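Local coordinates for protein CG4930 (PDB 3ISM) that inhibits endonuclease G by binding it in a complex, and probably has ribonuclease inhibitor activity, at residues Leu124-Arg128 with Asp129-Lys133; Asp290-Asn293 with Ser294-Phe297; Lys38-Thr42 with Arg43-Asp47; Glu307-Asp310 with Phe311-Lys315. The protein carries 1 engineered substitution. All blocks are in the same frame, centred on the assembly; numbering follows the deposited sequence.

Contact 1. Residues Leu124-Arg128 with Asp129-Lys133; sequences LDFWR and DVLVK
Asp129 N donates to Asp125 O over 2.6 Å, a short and fairly straight bond (163° at the hydrogen) that closes an ordinary helical turn. On the outer side of that turn, the carboxylates of Asp125 and Asp129 share water 1, which donates to both OD1 atoms, at 2.9 Å from Asp129 OD1, and accepts from Arg128 NE in the plane of the guanidinium. The arginine also forms a salt bridge, Arg128 NH2 to Asp125 OD1 at 2.9 Å, whose hydrogen bond is weak because the N-H points poorly. Its bend at chi3 (-61°) brings the guanidinium back along the helix. Together the water and the arginine probably ease the repulsion between two carboxylates. At the next residue the spacing changes. Phe126 O accepts from Val130 N and also from Leu131 N, the latter at 3.1 Å; Val132 N then reaches Trp127 O, and Lys133 N reaches Arg128 O, both five residues back.

Inward, Val130 lies over one face of the Phe126 ring in a CH-pi contact, its CB 4.1 Å from the ring centroid, while Leu131 CG meets CE2 of the same ring. Val132 CG2 sits almost centrally over the Trp127 six-membered ring, 3.6 Å from its centroid, as Leu131 CD1 touches the indole edge in plane. With chi1 at 170°, Trp127 CG stands anti to the backbone N and beside the carbonyl carbon, and NE1 bonds His160 O. Successive i-to-i+5 bonds define a pi-type widening of helix 124-132, within the all-helical Ku C-terminal-domain-like region.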
# COMPACT_ATOMS: atom_id res chain seq x y z
N LEU C 124 27.71 33.80 32.65
CA LEU C 124 27.86 34.08 31.23
C LEU C 124 28.49 32.94 30.44
O LEU C 124 28.21 32.79 29.24
CB LEU C 124 28.62 35.40 31.00
CG LEU C 124 27.93 36.68 31.50
CD1 LEU C 124 28.65 37.94 31.01
CD2 LEU C 124 26.47 36.71 31.08
N ASP C 125 29.33 32.13 31.09
CA ASP C 125 29.87 30.94 30.43
C ASP C 125 28.75 29.97 30.11
O ASP C 125 28.64 29.50 28.98
CB ASP C 125 30.96 30.26 31.28
CG ASP C 125 32.24 31.07 31.34
OD1 ASP C 125 32.51 31.88 30.42
OD2 ASP C 125 33.00 30.90 32.32
N PHE C 126 27.89 29.69 31.09
CA PHE C 126 26.70 28.85 30.86
C PHE C 126 25.79 29.44 29.76
O PHE C 126 25.26 28.70 28.94
CB PHE C 126 25.92 28.63 32.16
CG PHE C 126 24.74 27.70 32.02
CD1 PHE C 126 24.91 26.32 32.03
CD2 PHE C 126 23.44 28.21 31.91
CE1 PHE C 126 23.82 25.46 31.90
CE2 PHE C 126 22.35 27.35 31.79
CZ PHE C 126 22.54 25.98 31.78
N TRP C 127 25.63 30.76 29.75
CA TRP C 127 24.84 31.41 28.71
C TRP C 127 25.47 31.17 27.34
O TRP C 127 24.82 30.66 26.45
CB TRP C 127 24.64 32.91 29.00
CG TRP C 127 24.03 33.73 27.87
CD1 TRP C 127 24.62 34.79 27.23
CD2 TRP C 127 22.75 33.55 27.25
NE1 TRP C 127 23.78 35.28 26.26
CE2 TRP C 127 22.63 34.54 26.25
CE3 TRP C 127 21.69 32.64 27.43
CZ2 TRP C 127 21.49 34.66 25.44
CZ3 TRP C 127 20.57 32.76 26.62
CH2 TRP C 127 20.47 33.76 25.65
N ARG C 128 26.76 31.47 27.22
CA ARG C 128 27.49 31.33 25.96
C ARG C 128 27.72 29.89 25.51
O ARG C 128 27.46 29.55 24.35
CB ARG C 128 28.82 32.08 26.02
CG ARG C 128 28.68 33.59 26.03
CD ARG C 128 30.02 34.30 25.87
NE ARG C 128 30.93 33.96 26.96
CZ ARG C 128 31.20 34.77 27.99
NH1 ARG C 128 30.65 35.98 28.06
NH2 ARG C 128 32.03 34.35 28.94
N ASP C 129 28.19 29.04 26.42
CA ASP C 129 28.66 27.69 26.06
C ASP C 129 27.53 26.68 26.01
O ASP C 129 27.59 25.71 25.25
CB ASP C 129 29.73 27.21 27.05
CG ASP C 129 30.93 28.14 27.12
OD1 ASP C 129 31.24 28.81 26.11
OD2 ASP C 129 31.57 28.20 28.20
N VAL C 130 26.51 26.88 26.84
CA VAL C 130 25.41 25.94 26.91
C VAL C 130 24.16 26.45 26.18
O VAL C 130 23.79 25.90 25.13
CB VAL C 130 25.11 25.48 28.36
CG1 VAL C 130 23.97 24.50 28.37
CG2 VAL C 130 26.36 24.85 29.00
N LEU C 131 23.49 27.48 26.72
CA LEU C 131 22.20 27.89 26.16
C LEU C 131 22.31 28.37 24.71
O LEU C 131 21.46 28.03 23.87
CB LEU C 131 21.51 28.93 27.04
CG LEU C 131 21.12 28.47 28.45
CD1 LEU C 131 20.35 29.54 29.26
CD2 LEU C 131 20.29 27.21 28.38
N VAL C 132 23.34 29.17 24.43
CA VAL C 132 23.55 29.72 23.10
C VAL C 132 24.17 28.67 22.16
O VAL C 132 23.57 28.31 21.14
CB VAL C 132 24.40 31.02 23.12
CG1 VAL C 132 24.80 31.44 21.71
CG2 VAL C 132 23.65 32.15 23.83
N LYS C 133 25.37 28.18 22.51
CA LYS C 133 26.08 27.27 21.61
C LYS C 133 25.33 25.98 21.30
O LYS C 133 25.30 25.53 20.16
CB LYS C 133 27.48 26.92 22.13
CG LYS C 133 28.37 26.35 21.04
CD LYS C 133 29.66 25.77 21.57
CE LYS C 133 30.45 25.14 20.43
NZ LYS C 133 30.86 23.75 20.78
O HOH W 1 32.39 31.24 27.25

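Contact 2. Residues Asp290-Asn293 with Ser294-Phe297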
# COMPACT_ATOMS: atom_id res chain seq x y z
N ASP C 290 -5.41 -24.18 -25.82
CA ASP C 290 -6.55 -25.02 -26.21
C ASP C 290 -6.54 -25.47 -27.69
O ASP C 290 -6.88 -26.62 -27.99
CB ASP C 290 -7.89 -24.34 -25.88
CG ASP C 290 -9.06 -25.30 -25.92
OD1 ASP C 290 -9.02 -26.33 -25.19
OD2 ASP C 290 -10.03 -25.04 -26.66
N ASP C 291 -6.16 -24.56 -28.60
CA ASP C 291 -5.99 -24.90 -30.01
C ASP C 291 -4.82 -25.87 -30.19
O ASP C 291 -4.90 -26.83 -30.96
CB ASP C 291 -5.70 -23.64 -30.84
CG ASP C 291 -6.87 -22.66 -30.86
OD1 ASP C 291 -7.90 -22.91 -30.19
OD2 ASP C 291 -6.74 -21.63 -31.54
N TYR C 292 -3.74 -25.59 -29.48
CA TYR C 292 -2.56 -26.43 -29.53
C TYR C 292 -2.89 -27.85 -29.07
O TYR C 292 -2.48 -28.82 -29.71
CB TYR C 292 -1.44 -25.85 -28.67
CG TYR C 292 -0.14 -26.57 -28.84
CD1 TYR C 292 0.82 -26.08 -29.71
CD2 TYR C 292 0.13 -27.76 -28.15
CE1 TYR C 292 2.01 -26.74 -29.90
CE2 TYR C 292 1.33 -28.42 -28.32
CZ TYR C 292 2.26 -27.91 -29.21
OH TYR C 292 3.46 -28.56 -29.40
N ASN C 293 -3.64 -27.96 -27.98
CA ASN C 293 -3.97 -29.26 -27.38
C ASN C 293 -4.87 -30.14 -28.24
O ASN C 293 -4.81 -31.37 -28.16
CB ASN C 293 -4.58 -29.06 -25.99
CG ASN C 293 -3.56 -28.62 -24.96
OD1 ASN C 293 -2.36 -28.64 -25.22
ND2 ASN C 293 -4.04 -28.20 -23.79
N SER C 294 -5.69 -29.51 -29.07
CA SER C 294 -6.51 -30.24 -30.02
C SER C 294 -5.66 -30.68 -31.22
O SER C 294 -5.65 -31.85 -31.59
CB SER C 294 -7.69 -29.38 -30.47
OG SER C 294 -8.16 -28.60 -29.39
N TRP C 295 -4.95 -29.71 -31.81
CA TRP C 295 -4.21 -29.91 -33.06
C TRP C 295 -2.99 -30.82 -32.92
O TRP C 295 -2.67 -31.57 -33.85
CB TRP C 295 -3.78 -28.54 -33.63
CG TRP C 295 -2.78 -28.56 -34.77
CD1 TRP C 295 -3.05 -28.65 -36.11
CD2 TRP C 295 -1.35 -28.44 -34.67
NE1 TRP C 295 -1.89 -28.60 -36.84
CE2 TRP C 295 -0.83 -28.48 -35.99
CE3 TRP C 295 -0.46 -28.31 -33.60
CZ2 TRP C 295 0.54 -28.39 -36.26
CZ3 TRP C 295 0.90 -28.22 -33.87
CH2 TRP C 295 1.39 -28.25 -35.18
N ILE C 296 -2.32 -30.76 -31.77
CA ILE C 296 -1.10 -31.56 -31.58
C ILE C 296 -1.36 -33.07 -31.71
O ILE C 296 -0.50 -33.82 -32.17
CB ILE C 296 -0.31 -31.16 -30.27
CG1 ILE C 296 1.16 -31.56 -30.36
CG2 ILE C 296 -0.99 -31.71 -28.99
CD1 ILE C 296 1.94 -30.84 -31.43
N PHE C 297 -2.58 -33.48 -31.35
CA PHE C 297 -3.05 -34.85 -31.54
C PHE C 297 -3.19 -35.21 -33.02
O PHE C 297 -2.87 -36.34 -33.42
CB PHE C 297 -4.40 -35.05 -30.85
CG PHE C 297 -4.30 -35.42 -29.41
CD1 PHE C 297 -4.19 -36.76 -29.03
CD2 PHE C 297 -4.34 -34.45 -28.42
CE1 PHE C 297 -4.10 -37.12 -27.70
CE2 PHE C 297 -4.25 -34.79 -27.07
CZ PHE C 297 -4.13 -36.13 -26.71
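Trp295 N to Asp291 O at 3.0 Å and Ile296 N to Tyr292 O at 2.8 Å give residues 290-297 the i-to-i+4 spacing of a regular alpha-helix. At Ser294 the backbone bonds to Asp290 O and Asp291 O are both weak, and the hydroxyl supplies the stronger grip: OG donates to Asp290 O over 2.7 Å, its chi1 of -36° placing it beside its own N. Tyr292 and Ile296 carry the apolar contact. The isoleucine crosses the phenol at a slant, CD1 at 3.4 Å from Tyr292 OH and CG1 at 3.7 Å from Tyr292 CE2, so that its longer branch follows the outer end of the ring. Asn293 O lies near the plane of the Phe297 ring, at its edge, 3.1 Å from Phe297 CD2.

The polar ends are anchored beyond this turn, Tyr292 OH on Leu321 O and Asn293 OD1 on Ser324 N. Asp290 OD1 makes a weak hydrogen bond to Ser71 of the CG8862 chain. The start of helix 290-305 thus packs on helix 267-287 through Leu277, on helix 238-261 through Arg253, on the loop of Leu321, Pro323 and Ser324, and on helix 340-343, where Phe297 meets Phe342 edge-to-face.

Contact 3. Residues Lys38-Thr42 with Arg43-Asp47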
# COMPACT_ATOMS: atom_id res chain seq x y z
N LYS C 38 14.00 7.45 32.89
CA LYS C 38 13.23 6.28 33.34
C LYS C 38 11.75 6.62 33.41
O LYS C 38 10.91 5.80 33.05
CB LYS C 38 13.72 5.77 34.70
CG LYS C 38 13.16 4.40 35.09
CD LYS C 38 13.48 4.04 36.55
CE LYS C 38 12.63 2.87 37.04
NZ LYS C 38 12.91 2.55 38.47
N LEU C 39 11.45 7.84 33.85
CA LEU C 39 10.08 8.34 33.89
C LEU C 39 9.45 8.45 32.49
O LEU C 39 8.33 8.01 32.29
CB LEU C 39 10.03 9.69 34.61
CG LEU C 39 10.42 9.71 36.09
CD1 LEU C 39 10.61 11.15 36.54
CD2 LEU C 39 9.40 8.96 36.96
N ILE C 40 10.18 9.05 31.55
CA ILE C 40 9.75 9.08 30.15
C ILE C 40 9.51 7.68 29.60
O ILE C 40 8.47 7.40 29.00
CB ILE C 40 10.79 9.83 29.27
CG1 ILE C 40 10.99 11.24 29.80
CG2 ILE C 40 10.36 9.84 27.79
CD1 ILE C 40 9.72 12.14 29.70
N GLU C 41 10.48 6.80 29.82
CA GLU C 41 10.46 5.46 29.25
C GLU C 41 9.27 4.63 29.74
O GLU C 41 8.67 3.89 28.98
CB GLU C 41 11.78 4.75 29.55
CG GLU C 41 11.85 3.29 29.16
CD GLU C 41 12.96 2.57 29.90
OE1 GLU C 41 13.89 3.25 30.37
OE2 GLU C 41 12.88 1.32 30.00
N THR C 42 8.94 4.79 31.02
CA THR C 42 7.87 4.00 31.64
C THR C 42 6.48 4.69 31.63
O THR C 42 5.46 4.00 31.59
CB THR C 42 8.25 3.64 33.09
OG1 THR C 42 8.55 4.84 33.82
CG2 THR C 42 9.48 2.74 33.11
N ARG C 43 6.44 6.02 31.68
CA ARG C 43 5.17 6.74 31.85
C ARG C 43 4.71 7.49 30.60
O ARG C 43 3.54 7.90 30.50
CB ARG C 43 5.25 7.70 33.03
CG ARG C 43 5.80 7.06 34.30
CD ARG C 43 5.30 7.75 35.55
NE ARG C 43 5.81 7.10 36.75
CZ ARG C 43 5.78 7.64 37.97
NH1 ARG C 43 5.26 8.85 38.14
NH2 ARG C 43 6.27 6.98 39.01
N VAL C 44 5.62 7.70 29.66
CA VAL C 44 5.28 8.47 28.47
C VAL C 44 5.39 7.64 27.19
O VAL C 44 4.44 7.56 26.40
CB VAL C 44 6.11 9.77 28.37
CG1 VAL C 44 5.59 10.63 27.25
CG2 VAL C 44 6.06 10.53 29.68
N GLN C 45 6.56 7.02 26.99
CA GLN C 45 6.79 6.14 25.84
C GLN C 45 6.23 4.74 26.10
O GLN C 45 6.99 3.77 26.20
CB GLN C 45 8.28 6.04 25.51
CG GLN C 45 8.86 7.27 24.85
CD GLN C 45 10.39 7.23 24.79
OE1 GLN C 45 11.06 6.93 25.79
NE2 GLN C 45 10.94 7.55 23.63
N VAL C 46 4.91 4.63 26.20
CA VAL C 46 4.30 3.33 26.45
C VAL C 46 3.81 2.75 25.13
O VAL C 46 2.95 3.35 24.47
CB VAL C 46 3.15 3.42 27.49
CG1 VAL C 46 2.69 2.03 27.89
CG2 VAL C 46 3.59 4.22 28.71
N ASP C 47 4.34 1.59 24.76
CA ASP C 47 3.93 0.92 23.52
C ASP C 47 2.65 0.10 23.72
O ASP C 47 2.44 -0.92 23.06
CB ASP C 47 5.06 0.04 22.97
CG ASP C 47 6.00 0.80 22.04
OD1 ASP C 47 6.14 2.04 22.20
OD2 ASP C 47 6.60 0.16 21.14
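Ile40 O accepts from both Val44 N (2.9 Å) and Gln45 N (2.8 Å), and this shared acceptor marks where the helical path gives out: Arg43 N still bonds Leu39 O four residues back, whereas the bond to Gln45 spans five. The Gln45 N-H is nearly straight at 172°, while Val44 N approaches from above the carbonyl plane. The chain then turns sharply in an inverse gamma turn centred on Gln45, closed by a weak bond from Val46 N to Val44 O.

Arg43 runs alongside Leu39, extended from CG to NE, and Leu39 CD2 lies over the centre of one guanidinium face, 4.0 Å from CZ. The first torsion (-49°) keeps CG beside the backbone N and close to the Leu39 carbonyl. Ile40 meets two partners: CD1 lies beside Val44 CG2, whose side chain points the same way, and CG2 is crossed obliquely by the Gln45 amide, with OE1 3.6 Å off. Thr42 turns OG1 between its own N and carbonyl carbon (chi1 56°), from where it donates to Lys38 O at 2.7 Å; Thr42 N reaches that same oxygen from the opposite face. Val46 CG2 rests 3.4 Å from Thr42 O.

The guanidinium bonds Asp24 O and, weakly, Ala21 O, and makes a cation-pi contact with Tyr25. Gln45 packs on Arg94 of the CG8862 chain, placing the loop at that interface. The chemistry implies a junction in which Arg43 helps tie residues 21-25 to the end of helix 32-43.

Contact 4. Residues Glu307-Asp310 with Phe311-Lys315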
# COMPACT_ATOMS: atom_id res chain seq x y z
N GLU C 307 4.81 -42.58 -40.90
CA GLU C 307 5.93 -43.33 -40.31
C GLU C 307 7.16 -42.47 -40.03
O GLU C 307 8.30 -42.90 -40.24
CB GLU C 307 6.32 -44.55 -41.16
CG GLU C 307 5.19 -45.52 -41.42
CD GLU C 307 5.68 -46.96 -41.48
OE1 GLU C 307 6.36 -47.33 -42.47
OE2 GLU C 307 5.36 -47.70 -40.54
N LEU C 308 6.93 -41.25 -39.55
CA LEU C 308 8.02 -40.36 -39.17
C LEU C 308 8.46 -40.66 -37.74
O LEU C 308 8.38 -39.80 -36.85
CB LEU C 308 7.60 -38.89 -39.35
CG LEU C 308 7.20 -38.48 -40.78
CD1 LEU C 308 6.92 -36.98 -40.87
CD2 LEU C 308 8.25 -38.91 -41.82
N LEU C 309 8.92 -41.89 -37.55
CA LEU C 309 9.29 -42.43 -36.24
C LEU C 309 10.42 -41.66 -35.57
O LEU C 309 10.40 -41.49 -34.34
CB LEU C 309 9.71 -43.90 -36.39
CG LEU C 309 8.74 -45.01 -35.98
CD1 LEU C 309 7.34 -44.85 -36.60
CD2 LEU C 309 9.37 -46.36 -36.34
N ASP C 310 11.39 -41.22 -36.37
CA ASP C 310 12.50 -40.40 -35.89
C ASP C 310 11.98 -39.09 -35.32
O ASP C 310 12.45 -38.64 -34.27
CB ASP C 310 13.48 -40.10 -37.02
CG ASP C 310 14.21 -41.33 -37.51
OD1 ASP C 310 14.33 -41.49 -38.74
OD2 ASP C 310 14.66 -42.13 -36.66
N PHE C 311 11.01 -38.50 -36.01
CA PHE C 311 10.41 -37.26 -35.55
C PHE C 311 9.63 -37.51 -34.26
O PHE C 311 9.78 -36.76 -33.30
CB PHE C 311 9.51 -36.62 -36.62
CG PHE C 311 9.08 -35.20 -36.29
CD1 PHE C 311 9.96 -34.14 -36.46
CD2 PHE C 311 7.80 -34.94 -35.83
CE1 PHE C 311 9.57 -32.83 -36.16
CE2 PHE C 311 7.40 -33.64 -35.53
CZ PHE C 311 8.29 -32.58 -35.69
N TRP C 312 8.83 -38.58 -34.24
CA TRP C 312 8.02 -38.89 -33.06
C TRP C 312 8.87 -39.06 -31.80
O TRP C 312 8.66 -38.35 -30.81
CB TRP C 312 7.14 -40.13 -33.31
CG TRP C 312 6.36 -40.61 -32.09
CD1 TRP C 312 6.41 -41.86 -31.52
CD2 TRP C 312 5.42 -39.86 -31.30
NE1 TRP C 312 5.56 -41.93 -30.44
CE2 TRP C 312 4.94 -40.72 -30.28
CE3 TRP C 312 4.93 -38.55 -31.36
CZ2 TRP C 312 4.00 -40.30 -29.33
CZ3 TRP C 312 4.00 -38.14 -30.40
CH2 TRP C 312 3.55 -39.01 -29.41
N ARG C 313 9.85 -39.96 -31.86
CA ARG C 313 10.66 -40.31 -30.69
C ARG C 313 11.62 -39.21 -30.21
O ARG C 313 11.64 -38.91 -29.03
CB ARG C 313 11.45 -41.60 -30.95
CG ARG C 313 10.59 -42.82 -31.23
CD ARG C 313 11.41 -44.08 -31.12
NE ARG C 313 12.62 -44.02 -31.92
CZ ARG C 313 12.72 -44.42 -33.19
NH1 ARG C 313 11.67 -44.91 -33.83
NH2 ARG C 313 13.88 -44.32 -33.82
N ASP C 314 12.39 -38.63 -31.13
CA ASP C 314 13.47 -37.69 -30.79
C ASP C 314 12.99 -36.25 -30.65
O ASP C 314 13.67 -35.41 -30.04
CB ASP C 314 14.59 -37.73 -31.83
CG ASP C 314 15.10 -39.14 -32.09
OD1 ASP C 314 14.91 -40.02 -31.22
OD2 ASP C 314 15.69 -39.36 -33.17
N LYS C 315 11.84 -35.95 -31.23
CA LYS C 315 11.31 -34.60 -31.17
C LYS C 315 10.05 -34.50 -30.32
O LYS C 315 10.07 -33.87 -29.26
CB LYS C 315 11.08 -34.02 -32.59
CG LYS C 315 12.28 -34.18 -33.54
CD LYS C 315 13.54 -33.50 -32.99
CE LYS C 315 14.72 -33.70 -33.93
NZ LYS C 315 15.89 -32.87 -33.49
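Trp312 N bonds Leu308 O at 2.9 Å, and with the bonds from Arg313 N to Leu309 O and from Asp314 N to Asp310 O it makes the first turn of helix 309-317. Leu308 occupies the N-cap position and is also the centre of an inverse gamma turn, in which Leu309 N bonds weakly to Glu307 O.

Charge adds only a loose element. Asp310 OD2 and Arg313 NH2 form a long salt bridge of 3.7 Å, the carboxylate and guanidinium planes 76° apart; the oxygen lies well out of the guanidinium plane and no N-H points at it, so it is attraction between charges alone. The like-charged Asp314 carboxylate is also near, its OD2 4.6 Å from Asp310 OD2, and probably adds mild repulsion.

In the packing, Arg313 folds back by its bend at chi3 (-52°), so that Leu309 O lies above one guanidinium face toward its rim and Leu309 CD2 meets the edge in plane. NH1 of Arg313 touches Leu309 CB at 3.4 Å. On the inner side, Leu308 CB meets Phe311 CB at 4.0 Å, and Lys315 CB lies above one face of the Phe311 ring, offset toward the rim.

Trp312 NE1 bonds Lys345 O, while its indole packs on Arg300 and Val303 of helix 290-305 and meets the Phe342 ring. Phe311 turns between Val303 and helix 267-287, touching Gln270 and Ala273, and Lys315 NZ bonds Asn271 OD1.

Along the chain the order is contact 3, contact 1, contact 2 and contact 4. Each joins adjoining segments and therefore closes no loop beyond a turn; the four follow in series, none nesting or crossing. Contact 3 ends helix 32-43 and contact 1 spans helix 124-132, their centres about 30 Å apart within the Ku C-terminal-domain-like region. After unmodelled residues 175-218 come the later helices, on the opposite side of the chain's centre, where contacts 2 and 4 begin the consecutive helices 290-305 and 309-317, nearest atoms about 6 Å apart. Contacts 1 and 4 share the Phe-Trp-Arg-Asp sequence and a tryptophan bonded to a carbonyl far along the chain, although their centres lie about 94 Å apart.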